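Long-range contacts in protein (thymidylate synthase) (Bacillus subtilis, PDB 1B02), which catalyses, as a thymidylate synthase, the reductive methylation of dUMP to dTMP with 5,10-methylenetetrahydrofolate as methyl donor and reductant: residues I69-W74 against V91-Q96; W97-G102 against A155-P160; T159-E164 against R179-D184. All blocks are in the same frame, centred on the assembly; numbering follows the deposited sequence.

Contact 1 of 3, residues I69-W74 against V91-Q96. With C2F (5-methyl-5,6,7,8-tetrahydrofolic acid), chain C.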
loop_
_atom_site.group_PDB
_atom_site.type_symbol
_atom_site.label_atom_id
_atom_site.label_comp_id
_atom_site.label_asym_id
_atom_site.label_seq_id
_atom_site.Cartn_x
_atom_site.Cartn_y
_atom_site.Cartn_z
ATOM N N ILE A 69 -6.299 5.960 -1.552
ATOM C CA ILE A 69 -7.356 5.168 -2.176
ATOM C C ILE A 69 -7.378 5.375 -3.689
ATOM O O ILE A 69 -7.623 4.440 -4.450
ATOM C CB ILE A 69 -8.740 5.527 -1.603
ATOM C CG1 ILE A 69 -8.808 5.140 -0.128
ATOM C CG2 ILE A 69 -9.824 4.807 -2.379
ATOM C CD1 ILE A 69 -10.087 5.563 0.552
ATOM N N LYS A 70 -7.118 6.603 -4.124
ATOM C CA LYS A 70 -7.105 6.906 -5.550
ATOM C C LYS A 70 -6.013 6.100 -6.248
ATOM O O LYS A 70 -6.221 5.572 -7.342
ATOM C CB LYS A 70 -6.867 8.403 -5.769
ATOM C CG LYS A 70 -8.001 9.290 -5.274
ATOM C CD LYS A 70 -8.133 10.536 -6.128
ATOM C CE LYS A 70 -8.816 11.657 -5.364
ATOM N NZ LYS A 70 -8.590 12.981 -6.005
ATOM N N GLU A 71 -4.848 6.008 -5.612
ATOM C CA GLU A 71 -3.736 5.253 -6.175
ATOM C C GLU A 71 -4.116 3.777 -6.240
ATOM O O GLU A 71 -3.838 3.096 -7.226
ATOM C CB GLU A 71 -2.487 5.425 -5.314
ATOM C CG GLU A 71 -1.304 4.595 -5.780
ATOM C CD GLU A 71 -0.175 4.588 -4.774
ATOM O OE1 GLU A 71 -0.464 4.578 -3.558
ATOM O OE2 GLU A 71 1.000 4.594 -5.195
ATOM N N LEU A 72 -4.758 3.292 -5.181
ATOM C CA LEU A 72 -5.193 1.904 -5.115
ATOM C C LEU A 72 -6.105 1.574 -6.290
ATOM O O LEU A 72 -5.911 0.572 -6.977
ATOM C CB LEU A 72 -5.940 1.641 -3.805
ATOM C CG LEU A 72 -6.533 0.238 -3.649
ATOM C CD1 LEU A 72 -5.411 -0.771 -3.426
ATOM C CD2 LEU A 72 -7.510 0.217 -2.483
ATOM N N LEU A 73 -7.102 2.422 -6.517
ATOM C CA LEU A 73 -8.047 2.212 -7.609
ATOM C C LEU A 73 -7.344 2.284 -8.954
ATOM O O LEU A 73 -7.715 1.590 -9.898
ATOM C CB LEU A 73 -9.166 3.255 -7.547
ATOM C CG LEU A 73 -10.089 3.151 -6.327
ATOM C CD1 LEU A 73 -10.962 4.391 -6.226
ATOM C CD2 LEU A 73 -10.945 1.903 -6.446
ATOM N N TRP A 74 -6.325 3.129 -9.035
ATOM C CA TRP A 74 -5.561 3.296 -10.267
ATOM C C TRP A 74 -4.853 1.985 -10.620
ATOM O O TRP A 74 -4.797 1.584 -11.784
ATOM C CB TRP A 74 -4.542 4.432 -10.083
ATOM C CG TRP A 74 -3.559 4.601 -11.208
ATOM C CD1 TRP A 74 -3.844 4.885 -12.515
ATOM C CD2 TRP A 74 -2.128 4.516 -11.120
ATOM N NE1 TRP A 74 -2.679 4.982 -13.245
ATOM C CE2 TRP A 74 -1.612 4.760 -12.413
ATOM C CE3 TRP A 74 -1.233 4.256 -10.071
ATOM C CZ2 TRP A 74 -0.241 4.753 -12.689
ATOM C CZ3 TRP A 74 0.135 4.250 -10.345
ATOM C CH2 TRP A 74 0.614 4.497 -11.646
ATOM N N VAL A 91 -3.594 13.431 -8.649
ATOM C CA VAL A 91 -2.486 12.848 -7.899
ATOM C C VAL A 91 -1.191 12.954 -8.695
ATOM O O VAL A 91 -1.164 12.667 -9.894
ATOM C CB VAL A 91 -2.754 11.363 -7.573
ATOM C CG1 VAL A 91 -1.627 10.812 -6.715
ATOM C CG2 VAL A 91 -4.092 11.220 -6.856
ATOM N N HIS A 92 -0.118 13.364 -8.026
ATOM C CA HIS A 92 1.176 13.516 -8.685
ATOM C C HIS A 92 2.307 12.826 -7.931
ATOM O O HIS A 92 3.481 13.123 -8.155
ATOM C CB HIS A 92 1.505 15.002 -8.849
ATOM C CG HIS A 92 0.505 15.753 -9.669
ATOM N ND1 HIS A 92 0.681 16.000 -11.014
ATOM C CD2 HIS A 92 -0.692 16.294 -9.342
ATOM C CE1 HIS A 92 -0.364 16.659 -11.480
ATOM N NE2 HIS A 92 -1.213 16.849 -10.485
ATOM N N ILE A 93 1.953 11.903 -7.044
ATOM C CA ILE A 93 2.951 11.186 -6.260
ATOM C C ILE A 93 3.825 10.258 -7.104
ATOM O O ILE A 93 4.867 9.800 -6.641
ATOM C CB ILE A 93 2.283 10.354 -5.146
ATOM C CG1 ILE A 93 1.326 9.327 -5.761
ATOM C CG2 ILE A 93 1.541 11.279 -4.187
ATOM C CD1 ILE A 93 0.762 8.336 -4.762
ATOM N N TRP A 94 3.406 9.995 -8.340
ATOM C CA TRP A 94 4.147 9.113 -9.241
ATOM C C TRP A 94 4.801 9.863 -10.398
ATOM O O TRP A 94 5.515 9.272 -11.208
ATOM C CB TRP A 94 3.213 8.037 -9.812
ATOM C CG TRP A 94 3.117 6.812 -8.953
ATOM C CD1 TRP A 94 2.145 6.526 -8.038
ATOM C CD2 TRP A 94 4.051 5.727 -8.899
ATOM N NE1 TRP A 94 2.417 5.332 -7.413
ATOM C CE2 TRP A 94 3.582 4.820 -7.922
ATOM C CE3 TRP A 94 5.242 5.435 -9.578
ATOM C CZ2 TRP A 94 4.262 3.637 -7.608
ATOM C CZ3 TRP A 94 5.920 4.257 -9.265
ATOM C CH2 TRP A 94 5.426 3.374 -8.288
ATOM N N ASP A 95 4.559 11.167 -10.465
ATOM C CA ASP A 95 5.099 12.000 -11.533
ATOM C C ASP A 95 6.608 11.896 -11.721
ATOM O O ASP A 95 7.102 11.923 -12.847
ATOM C CB ASP A 95 4.724 13.462 -11.284
ATOM C CG ASP A 95 3.304 13.780 -11.704
ATOM O OD1 ASP A 95 2.572 12.848 -12.102
ATOM O OD2 ASP A 95 2.922 14.965 -11.637
ATOM N N GLN A 96 7.336 11.775 -10.618
ATOM C CA GLN A 96 8.791 11.698 -10.663
ATOM C C GLN A 96 9.356 10.515 -11.438
ATOM O O GLN A 96 10.491 10.573 -11.915
ATOM C CB GLN A 96 9.350 11.686 -9.241
ATOM C CG GLN A 96 8.285 11.871 -8.179
ATOM C CD GLN A 96 8.437 13.169 -7.424
ATOM O OE1 GLN A 96 7.616 13.501 -6.567
ATOM N NE2 GLN A 96 9.493 13.917 -7.734
HETATM N N1 C2F C . 9.950 6.722 -3.430
HETATM C C2 C2F C . 10.121 7.030 -2.050
HETATM N NA2 C2F C . 11.357 7.434 -1.531
HETATM N N3 C2F C . 9.126 6.714 -1.114
HETATM C C4 C2F C . 7.845 6.156 -1.531
HETATM O O4 C2F C . 6.976 5.781 -0.751
HETATM C C4A C2F C . 7.737 5.772 -3.007
HETATM N N5 C2F C . 6.484 5.275 -3.617
HETATM C C6 C2F C . 6.187 5.545 -4.963
HETATM C C7 C2F C . 7.384 5.298 -5.844
HETATM N N8 C2F C . 8.659 5.779 -5.263
HETATM C C8A C2F C . 8.825 6.001 -3.883
HETATM C C9 C2F C . 5.564 6.948 -5.238
HETATM N N10 C2F C . 4.499 7.121 -4.161
HETATM C C11 C2F C . 5.713 4.149 -3.044
HETATM C C12 C2F C . 4.347 10.565 -1.535
HETATM C C13 C2F C . 5.384 10.441 -2.515
HETATM C C14 C2F C . 5.489 9.313 -3.343
HETATM C C15 C2F C . 4.595 8.184 -3.155
HETATM C C16 C2F C . 3.640 8.250 -2.068
HETATM C C17 C2F C . 3.488 9.410 -1.321
HETATM C C C2F C . 4.091 11.871 -0.764
HETATM O O C2F C . 4.756 12.888 -1.113
HETATM N N C2F C . 3.185 11.799 0.332
HETATM C CA C2F C . 2.822 13.126 0.875
HETATM C CB C2F C . 1.409 13.449 0.328
HETATM C CG C2F C . 0.699 14.781 -0.018
HETATM C CD C2F C . -0.227 14.557 -1.275
HETATM O OE1 C2F C . 0.385 14.582 -2.390
HETATM O OE2 C2F C . -1.456 14.636 -1.079
HETATM C CT C2F C . 2.925 13.012 2.388
HETATM O O1 C2F C . 2.363 11.982 2.839
HETATM O O2 C2F C . 3.502 13.937 2.983
#

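Contact 2 of 3, residues W97-G102 against A155-P160. With C2F (5-methyl-5,6,7,8-tetrahydrofolic acid), chain C.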
loop_
_atom_site.group_PDB
_atom_site.type_symbol
_atom_site.label_atom_id
_atom_site.label_comp_id
_atom_site.label_asym_id
_atom_site.label_seq_id
_atom_site.Cartn_x
_atom_site.Cartn_y
_atom_site.Cartn_z
ATOM N N TRP A 97 8.578 9.445 -11.568
ATOM C CA TRP A 97 9.051 8.266 -12.285
ATOM C C TRP A 97 8.340 8.056 -13.611
ATOM O O TRP A 97 8.587 7.071 -14.307
ATOM C CB TRP A 97 8.914 7.024 -11.400
ATOM C CG TRP A 97 9.647 7.182 -10.112
ATOM C CD1 TRP A 97 10.948 6.852 -9.864
ATOM C CD2 TRP A 97 9.147 7.779 -8.911
ATOM N NE1 TRP A 97 11.293 7.211 -8.580
ATOM C CE2 TRP A 97 10.205 7.782 -7.974
ATOM C CE3 TRP A 97 7.908 8.314 -8.534
ATOM C CZ2 TRP A 97 10.061 8.301 -6.682
ATOM C CZ3 TRP A 97 7.765 8.829 -7.250
ATOM C CH2 TRP A 97 8.837 8.818 -6.340
ATOM N N LYS A 98 7.462 8.988 -13.962
ATOM C CA LYS A 98 6.737 8.903 -15.221
ATOM C C LYS A 98 7.756 8.777 -16.349
ATOM O O LYS A 98 8.731 9.526 -16.400
ATOM C CB LYS A 98 5.881 10.157 -15.427
ATOM C CG LYS A 98 5.480 10.414 -16.872
ATOM C CD LYS A 98 4.077 10.992 -16.966
ATOM C CE LYS A 98 4.097 12.509 -16.877
ATOM N NZ LYS A 98 4.410 12.974 -15.497
ATOM N N GLN A 99 7.535 7.820 -17.244
ATOM C CA GLN A 99 8.437 7.608 -18.368
ATOM C C GLN A 99 8.057 8.513 -19.535
ATOM O O GLN A 99 7.098 9.281 -19.450
ATOM C CB GLN A 99 8.389 6.147 -18.816
ATOM C CG GLN A 99 9.226 5.206 -17.967
ATOM C CD GLN A 99 9.129 3.768 -18.438
ATOM O OE1 GLN A 99 8.369 3.452 -19.356
ATOM N NE2 GLN A 99 9.901 2.884 -17.811
ATOM N N GLU A 100 8.812 8.413 -20.625
ATOM C CA GLU A 100 8.562 9.221 -21.812
ATOM C C GLU A 100 7.150 9.010 -22.349
ATOM O O GLU A 100 6.502 9.958 -22.792
ATOM C CB GLU A 100 9.584 8.885 -22.902
ATOM C CG GLU A 100 10.651 9.955 -23.111
ATOM C CD GLU A 100 10.645 10.527 -24.521
ATOM O OE1 GLU A 100 9.556 10.893 -25.015
ATOM O OE2 GLU A 100 11.729 10.613 -25.136
ATOM N N ASP A 101 6.677 7.766 -22.308
ATOM C CA ASP A 101 5.341 7.442 -22.798
ATOM C C ASP A 101 4.253 7.761 -21.775
ATOM O O ASP A 101 3.093 7.393 -21.958
ATOM C CB ASP A 101 5.262 5.963 -23.193
ATOM C CG ASP A 101 5.692 5.030 -22.074
ATOM O OD1 ASP A 101 5.749 5.472 -20.906
ATOM O OD2 ASP A 101 5.974 3.848 -22.364
ATOM N N GLY A 102 4.634 8.446 -20.701
ATOM C CA GLY A 102 3.675 8.815 -19.676
ATOM C C GLY A 102 3.314 7.703 -18.709
ATOM O O GLY A 102 2.538 7.919 -17.775
ATOM N N ALA A 155 11.499 -3.979 -17.638
ATOM C CA ALA A 155 10.590 -3.059 -18.316
ATOM C C ALA A 155 9.721 -2.280 -17.334
ATOM O O ALA A 155 8.638 -1.819 -17.684
ATOM C CB ALA A 155 9.708 -3.823 -19.298
ATOM N N MET A 156 10.201 -2.134 -16.105
ATOM C CA MET A 156 9.462 -1.403 -15.086
ATOM C C MET A 156 10.233 -0.157 -14.667
ATOM O O MET A 156 11.411 -0.232 -14.319
ATOM C CB MET A 156 9.223 -2.291 -13.863
ATOM C CG MET A 156 8.364 -3.513 -14.135
ATOM S SD MET A 156 8.017 -4.445 -12.631
ATOM C CE MET A 156 7.311 -5.926 -13.329
ATOM N N ALA A 157 9.564 0.990 -14.703
ATOM C CA ALA A 157 10.197 2.244 -14.317
ATOM C C ALA A 157 10.735 2.118 -12.897
ATOM O O ALA A 157 11.798 2.641 -12.573
ATOM C CB ALA A 157 9.193 3.380 -14.395
ATOM N N LEU A 158 9.984 1.415 -12.056
ATOM C CA LEU A 158 10.367 1.200 -10.668
ATOM C C LEU A 158 9.709 -0.085 -10.186
ATOM O O LEU A 158 8.486 -0.178 -10.125
ATOM C CB LEU A 158 9.905 2.375 -9.801
ATOM C CG LEU A 158 10.327 2.372 -8.328
ATOM C CD1 LEU A 158 10.602 3.795 -7.875
ATOM C CD2 LEU A 158 9.230 1.746 -7.474
ATOM N N THR A 159 10.524 -1.081 -9.858
ATOM C CA THR A 159 10.008 -2.355 -9.383
ATOM C C THR A 159 9.117 -2.108 -8.168
ATOM O O THR A 159 9.453 -1.313 -7.290
ATOM C CB THR A 159 11.159 -3.306 -9.026
ATOM O OG1 THR A 159 12.010 -2.692 -8.053
ATOM C CG2 THR A 159 11.977 -3.615 -10.270
ATOM N N PRO A 160 7.971 -2.804 -8.095
ATOM C CA PRO A 160 7.011 -2.657 -6.995
ATOM C C PRO A 160 7.570 -2.826 -5.591
ATOM O O PRO A 160 8.384 -3.712 -5.339
ATOM C CB PRO A 160 5.932 -3.694 -7.314
ATOM C CG PRO A 160 6.588 -4.655 -8.251
ATOM C CD PRO A 160 7.542 -3.835 -9.055
HETATM N N1 C2F C . 9.950 6.722 -3.430
HETATM C C2 C2F C . 10.121 7.030 -2.050
HETATM N NA2 C2F C . 11.357 7.434 -1.531
HETATM N N3 C2F C . 9.126 6.714 -1.114
HETATM C C4 C2F C . 7.845 6.156 -1.531
HETATM O O4 C2F C . 6.976 5.781 -0.751
HETATM C C4A C2F C . 7.737 5.772 -3.007
HETATM N N5 C2F C . 6.484 5.275 -3.617
HETATM C C6 C2F C . 6.187 5.545 -4.963
HETATM C C7 C2F C . 7.384 5.298 -5.844
HETATM N N8 C2F C . 8.659 5.779 -5.263
HETATM C C8A C2F C . 8.825 6.001 -3.883
HETATM C C9 C2F C . 5.564 6.948 -5.238
HETATM N N10 C2F C . 4.499 7.121 -4.161
HETATM C C11 C2F C . 5.713 4.149 -3.044
HETATM C C12 C2F C . 4.347 10.565 -1.535
HETATM C C13 C2F C . 5.384 10.441 -2.515
HETATM C C14 C2F C . 5.489 9.313 -3.343
HETATM C C15 C2F C . 4.595 8.184 -3.155
HETATM C C16 C2F C . 3.640 8.250 -2.068
HETATM C C17 C2F C . 3.488 9.410 -1.321
HETATM C C C2F C . 4.091 11.871 -0.764
HETATM O O C2F C . 4.756 12.888 -1.113
HETATM N N C2F C . 3.185 11.799 0.332
HETATM C CA C2F C . 2.822 13.126 0.875
HETATM C CB C2F C . 1.409 13.449 0.328
HETATM C CG C2F C . 0.699 14.781 -0.018
HETATM C CD C2F C . -0.227 14.557 -1.275
HETATM O OE1 C2F C . 0.385 14.582 -2.390
HETATM O OE2 C2F C . -1.456 14.636 -1.079
HETATM C CT C2F C . 2.925 13.012 2.388
HETATM O O1 C2F C . 2.363 11.982 2.839
HETATM O O2 C2F C . 3.502 13.937 2.983
#

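Contact 3 of 3, residues T159-E164 against R179-D184. With UFP (5-fluoro-2'-deoxyuridine-5'-monophosphate), chain B; C2F (5-methyl-5,6,7,8-tetrahydrofolic acid), chain C.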
loop_
_atom_site.group_PDB
_atom_site.type_symbol
_atom_site.label_atom_id
_atom_site.label_comp_id
_atom_site.label_asym_id
_atom_site.label_seq_id
_atom_site.Cartn_x
_atom_site.Cartn_y
_atom_site.Cartn_z
ATOM N N THR A 159 10.524 -1.081 -9.858
ATOM C CA THR A 159 10.008 -2.355 -9.383
ATOM C C THR A 159 9.117 -2.108 -8.168
ATOM O O THR A 159 9.453 -1.313 -7.290
ATOM C CB THR A 159 11.159 -3.306 -9.026
ATOM O OG1 THR A 159 12.010 -2.692 -8.053
ATOM C CG2 THR A 159 11.977 -3.615 -10.270
ATOM N N PRO A 160 7.971 -2.804 -8.095
ATOM C CA PRO A 160 7.011 -2.657 -6.995
ATOM C C PRO A 160 7.570 -2.826 -5.591
ATOM O O PRO A 160 8.384 -3.712 -5.339
ATOM C CB PRO A 160 5.932 -3.694 -7.314
ATOM C CG PRO A 160 6.588 -4.655 -8.251
ATOM C CD PRO A 160 7.542 -3.835 -9.055
ATOM N N CYS A 161 7.125 -1.967 -4.679
ATOM C CA CYS A 161 7.559 -2.036 -3.290
ATOM C C CYS A 161 6.660 -3.040 -2.578
ATOM O O CYS A 161 7.143 -3.946 -1.895
ATOM C CB CYS A 161 7.451 -0.664 -2.633
ATOM S SG CYS A 161 8.218 0.688 -3.588
ATOM N N VAL A 162 5.350 -2.854 -2.729
ATOM C CA VAL A 162 4.356 -3.768 -2.171
ATOM C C VAL A 162 3.973 -4.554 -3.418
ATOM O O VAL A 162 3.126 -4.129 -4.203
ATOM C CB VAL A 162 3.131 -3.016 -1.619
ATOM C CG1 VAL A 162 2.161 -3.999 -0.976
ATOM C CG2 VAL A 162 3.579 -1.982 -0.598
ATOM N N TYR A 163 4.620 -5.700 -3.594
ATOM C CA TYR A 163 4.444 -6.530 -4.781
ATOM C C TYR A 163 3.541 -7.752 -4.688
ATOM O O TYR A 163 3.208 -8.344 -5.714
ATOM C CB TYR A 163 5.822 -6.993 -5.253
ATOM C CG TYR A 163 6.503 -7.899 -4.248
ATOM C CD1 TYR A 163 7.104 -7.374 -3.103
ATOM C CD2 TYR A 163 6.501 -9.287 -4.412
ATOM C CE1 TYR A 163 7.681 -8.209 -2.143
ATOM C CE2 TYR A 163 7.076 -10.129 -3.459
ATOM C CZ TYR A 163 7.662 -9.584 -2.328
ATOM O OH TYR A 163 8.222 -10.412 -1.379
ATOM N N GLU A 164 3.142 -8.144 -3.484
ATOM C CA GLU A 164 2.313 -9.337 -3.360
ATOM C C GLU A 164 1.301 -9.316 -2.223
ATOM O O GLU A 164 1.446 -8.578 -1.247
ATOM C CB GLU A 164 3.214 -10.567 -3.186
ATOM C CG GLU A 164 3.895 -10.622 -1.815
ATOM C CD GLU A 164 4.708 -11.884 -1.596
ATOM O OE1 GLU A 164 4.513 -12.863 -2.348
ATOM O OE2 GLU A 164 5.543 -11.896 -0.666
ATOM N N ARG A 179 2.904 -8.062 1.466
ATOM C CA ARG A 179 4.312 -7.893 1.761
ATOM C C ARG A 179 4.970 -6.801 0.929
ATOM O O ARG A 179 4.708 -6.658 -0.270
ATOM C CB ARG A 179 5.054 -9.218 1.554
ATOM C CG ARG A 179 6.564 -9.111 1.705
ATOM C CD ARG A 179 7.203 -10.453 2.001
ATOM N NE ARG A 179 8.481 -10.292 2.690
ATOM C CZ ARG A 179 9.622 -9.983 2.083
ATOM N NH1 ARG A 179 9.651 -9.799 0.767
ATOM N NH2 ARG A 179 10.733 -9.849 2.794
ATOM N N ALA A 180 5.823 -6.029 1.596
ATOM C CA ALA A 180 6.572 -4.961 0.958
ATOM C C ALA A 180 8.044 -5.359 1.033
ATOM O O ALA A 180 8.562 -5.641 2.114
ATOM C CB ALA A 180 6.344 -3.644 1.693
ATOM N N ARG A 181 8.708 -5.408 -0.116
ATOM C CA ARG A 181 10.123 -5.763 -0.152
ATOM C C ARG A 181 10.952 -4.597 0.373
ATOM O O ARG A 181 12.005 -4.789 0.987
ATOM C CB ARG A 181 10.550 -6.085 -1.585
ATOM C CG ARG A 181 10.334 -4.947 -2.555
ATOM C CD ARG A 181 11.345 -4.960 -3.683
ATOM N NE ARG A 181 11.098 -3.864 -4.616
ATOM C CZ ARG A 181 11.656 -2.661 -4.523
ATOM N NH1 ARG A 181 12.503 -2.392 -3.540
ATOM N NH2 ARG A 181 11.363 -1.722 -5.411
ATOM N N SER A 182 10.453 -3.389 0.126
ATOM C CA SER A 182 11.108 -2.153 0.540
ATOM C C SER A 182 10.035 -1.176 1.013
ATOM O O SER A 182 9.043 -0.960 0.317
ATOM C CB SER A 182 11.866 -1.552 -0.648
ATOM O OG SER A 182 12.693 -0.479 -0.245
ATOM N N ASN A 183 10.227 -0.584 2.187
ATOM C CA ASN A 183 9.239 0.355 2.712
ATOM C C ASN A 183 9.813 1.650 3.280
ATOM O O ASN A 183 10.601 1.628 4.226
ATOM C CB ASN A 183 8.393 -0.325 3.795
ATOM C CG ASN A 183 6.896 -0.146 3.569
ATOM O OD1 ASN A 183 6.105 -0.231 4.505
ATOM N ND2 ASN A 183 6.506 0.096 2.326
ATOM N N ASP A 184 9.404 2.771 2.685
ATOM C CA ASP A 184 9.811 4.108 3.122
ATOM C C ASP A 184 8.821 4.428 4.239
ATOM O O ASP A 184 7.695 4.855 3.983
ATOM C CB ASP A 184 9.665 5.099 1.957
ATOM C CG ASP A 184 9.853 6.554 2.376
ATOM O OD1 ASP A 184 9.904 6.855 3.591
ATOM O OD2 ASP A 184 9.945 7.407 1.467
HETATM N N1 UFP B . 8.201 2.483 -1.414
HETATM C C2 UFP B . 7.270 2.222 -0.380
HETATM N N3 UFP B . 5.915 1.871 -0.682
HETATM C C4 UFP B . 5.308 1.890 -1.997
HETATM C C5 UFP B . 6.117 2.568 -3.263
HETATM C C6 UFP B . 7.726 2.201 -2.941
HETATM O O2 UFP B . 7.468 2.523 0.802
HETATM O O4 UFP B . 4.253 1.287 -2.246
HETATM F F5 UFP B . 5.726 2.169 -4.463
HETATM C "C1'" UFP B . 9.591 2.998 -1.174
HETATM C "C2'" UFP B . 10.584 2.062 -0.514
HETATM C "C3'" UFP B . 11.862 2.713 -1.032
HETATM C "C4'" UFP B . 11.563 3.269 -2.391
HETATM O "O3'" UFP B . 12.238 3.748 -0.145
HETATM O "O4'" UFP B . 10.166 3.531 -2.392
HETATM C "C5'" UFP B . 11.855 2.466 -3.680
HETATM O "O5'" UFP B . 13.309 2.332 -3.780
HETATM P P UFP B . 13.943 0.890 -3.890
HETATM O O1P UFP B . 13.477 0.313 -5.163
HETATM O O2P UFP B . 13.673 0.167 -2.667
HETATM O O3P UFP B . 15.473 1.304 -3.824
HETATM N N1 C2F C . 9.950 6.722 -3.430
HETATM C C2 C2F C . 10.121 7.030 -2.050
HETATM N NA2 C2F C . 11.357 7.434 -1.531
HETATM N N3 C2F C . 9.126 6.714 -1.114
HETATM C C4 C2F C . 7.845 6.156 -1.531
HETATM O O4 C2F C . 6.976 5.781 -0.751
HETATM C C4A C2F C . 7.737 5.772 -3.007
HETATM N N5 C2F C . 6.484 5.275 -3.617
HETATM C C6 C2F C . 6.187 5.545 -4.963
HETATM C C7 C2F C . 7.384 5.298 -5.844
HETATM N N8 C2F C . 8.659 5.779 -5.263
HETATM C C8A C2F C . 8.825 6.001 -3.883
HETATM C C9 C2F C . 5.564 6.948 -5.238
HETATM N N10 C2F C . 4.499 7.121 -4.161
HETATM C C11 C2F C . 5.713 4.149 -3.044
HETATM C C12 C2F C . 4.347 10.565 -1.535
HETATM C C13 C2F C . 5.384 10.441 -2.515
HETATM C C14 C2F C . 5.489 9.313 -3.343
HETATM C C15 C2F C . 4.595 8.184 -3.155
HETATM C C16 C2F C . 3.640 8.250 -2.068
HETATM C C17 C2F C . 3.488 9.410 -1.321
HETATM C C C2F C . 4.091 11.871 -0.764
HETATM O O C2F C . 4.756 12.888 -1.113
HETATM N N C2F C . 3.185 11.799 0.332
HETATM C CA C2F C . 2.822 13.126 0.875
HETATM C CB C2F C . 1.409 13.449 0.328
HETATM C CG C2F C . 0.699 14.781 -0.018
HETATM C CD C2F C . -0.227 14.557 -1.275
HETATM O OE1 C2F C . 0.385 14.582 -2.390
HETATM O OE2 C2F C . -1.456 14.636 -1.079
HETATM C CT C2F C . 2.925 13.012 2.388
HETATM O O1 C2F C . 2.363 11.982 2.839
HETATM O O2 C2F C . 3.502 13.937 2.983
#

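Contact 1 of 3, residues I69-W74 against V91-Q96
Glu71 and Trp94 share the one hydrogen bond of the contact: NE1 of Trp94 donates its N-H to Glu71 OE2 over 2.7 Å, nearly straight at 163°. The oxygen sits at the edge of the indole, close to the ring plane, and is approached from its anti side. With CG anti to the backbone N (chi1 176°) and the chain extended beyond it, the Glu71 carboxylate is carried out from the helix, and Gln195 NE2 holds its other oxygen, OE1.

The aromatic contact is an edge-to-face pair. Trp74 turns the edge of its six-membered ring to the face of the Trp94 five-membered ring, the planes 50° apart, with Trp74 CZ3 3.8 Å from Trp94 CD1. The opposite face of Trp94 carries the folate, with CH2 of Trp94 3.7 Å from its C7. Helix 65-77 backs a wall of the cofactor pocket, made by loop 91-96 and its type I turn from His92 to Asp95. A leucine in place of Trp94 would probably leave Glu71 OE2 without this N-H donor and open a gap between Trp74 and the folate.

The remaining packing is van der Waals. The Ile93 methyl CD1 lies 3.8 Å from the carboxylate oxygen OE2 of Glu71, while Ile93 CB meets C15 of the folate's benzoyl ring, 3.7 Å away. Val91 CG2 makes apolar contact with the aliphatic part of Lys70, whose NZ is hydrogen-bonded to Met89 O.

Contact 2 of 3, residues W97-G102 against A155-P160
Ala157 pushes its methyl group into the angle between Trp97 and Gln99. Its CB is 3.7 Å from the carbonyl O of Trp97 and 3.5 Å from NE2 of Gln99, whose aliphatic part also lies alongside it. Gln99 reaches across because its CG stands opposite the carbonyl carbon (chi1 -80°) and the rest of the chain is extended, bringing the terminal amide beside the methyl. Contacts between these segments are van der Waals in kind, and the backbone of Ala157 is instead hydrogen-bonded to Ile104.

Trp97, the other heavily covered residue, meets Leu158 through a CH-pi contact. The CD1 methyl of Leu158 lies over the five-membered ring, 3.8 Å from its centroid and 22° off the normal. On the same face, but over the six-membered part, sits the folate, with Trp97 CZ2 3.2 Å from its N8. Neither segment is regular helix or strand: two loops, one leading from helix 83-88 to helix 109-113 and the other entering strand 162-169, meet here to form a side of the folate pocket. Leu158 CD1 and N8 of the folate lie side by side over that indole face, 3.8 Å apart. Val279 O, at the C-terminus, accepts the indole NE1-H, which is likely to restrain the ring's rotation. Farther out, the type I turn from Gln99 to Gly102 closes with Gly102 N to Gln99 O at 2.9 Å.

Contact 3 of 3, residues T159-E164 against R179-D184
Arg181 lays one face of its guanidinium over CA of Cys161 and uses the rim of the group for hydrogen bonds. NH2 donates to Thr159 O at 2.7 Å, coming from above the carbonyl plane, and also to the nucleotide's O1P; NH1 reaches the nucleotide's O2P at 2.9 Å, and NE makes a weak bond to Pro160 O. CG of Arg181 stands between the backbone N and carbonyl carbon (chi1 59°), which folds the extended chain back along residues 159-161. The carbonyls of Thr159 and Pro160 thus help hold the guanidinium where it grips the phosphate, and Ser182 OG also donates to O2P.

The Tyr163 ring turns its edge to the backbone of Arg181, and its hydroxyl OH accepts an N-H from NH1 of Arg179 at 2.7 Å. That guanidinium is nearly upright to the ring, their planes 79° apart. Glu164 lays CG over a face of Tyr163 and brings OE2 against the aliphatic chain of Arg179, without reaching its charged end.

Arg179 N to Glu164 O (3.1 Å) pairs the antiparallel strands 162-169 and 173-184, while Arg181 N to Cys161 O (2.8 Å) ties the corner at Arg181 to the loop carrying Cys161. Cys161, the predicted nucleophile, is bonded covalently through SG to C6 of the fluorinated nucleotide at 1.7 Å, while Asp184 N donates to its O2 at 2.7 Å. Asp184 OD2 accepts the N3-H of the folate at 2.8 Å. With folate C11 within bonding distance of nucleotide C5, this is the covalent ternary complex characteristic of thymidylate synthase.

All three contacts meet at the reduced folate. Contacts 1 and 2, with centres about 13 Å apart, touch directly where Trp94 CH2 packs against Leu158 CD2 at 4.2 Å; contacts 2 and 3 share Thr159 and Pro160, so the loop that helps enclose the cofactor leads straight to Cys161. Contacts 1 and 3 do not touch, their nearest atoms being about 6 Å apart, and the two ligands bridge them. The side chain of Trp94 comes within about 6 Å of that of Cys161, and that of Leu158 within about 4 Å. Contact 3 holds the nucleotide and the folate's polar edge, whereas contacts 1 and 2 supply mostly apolar cover.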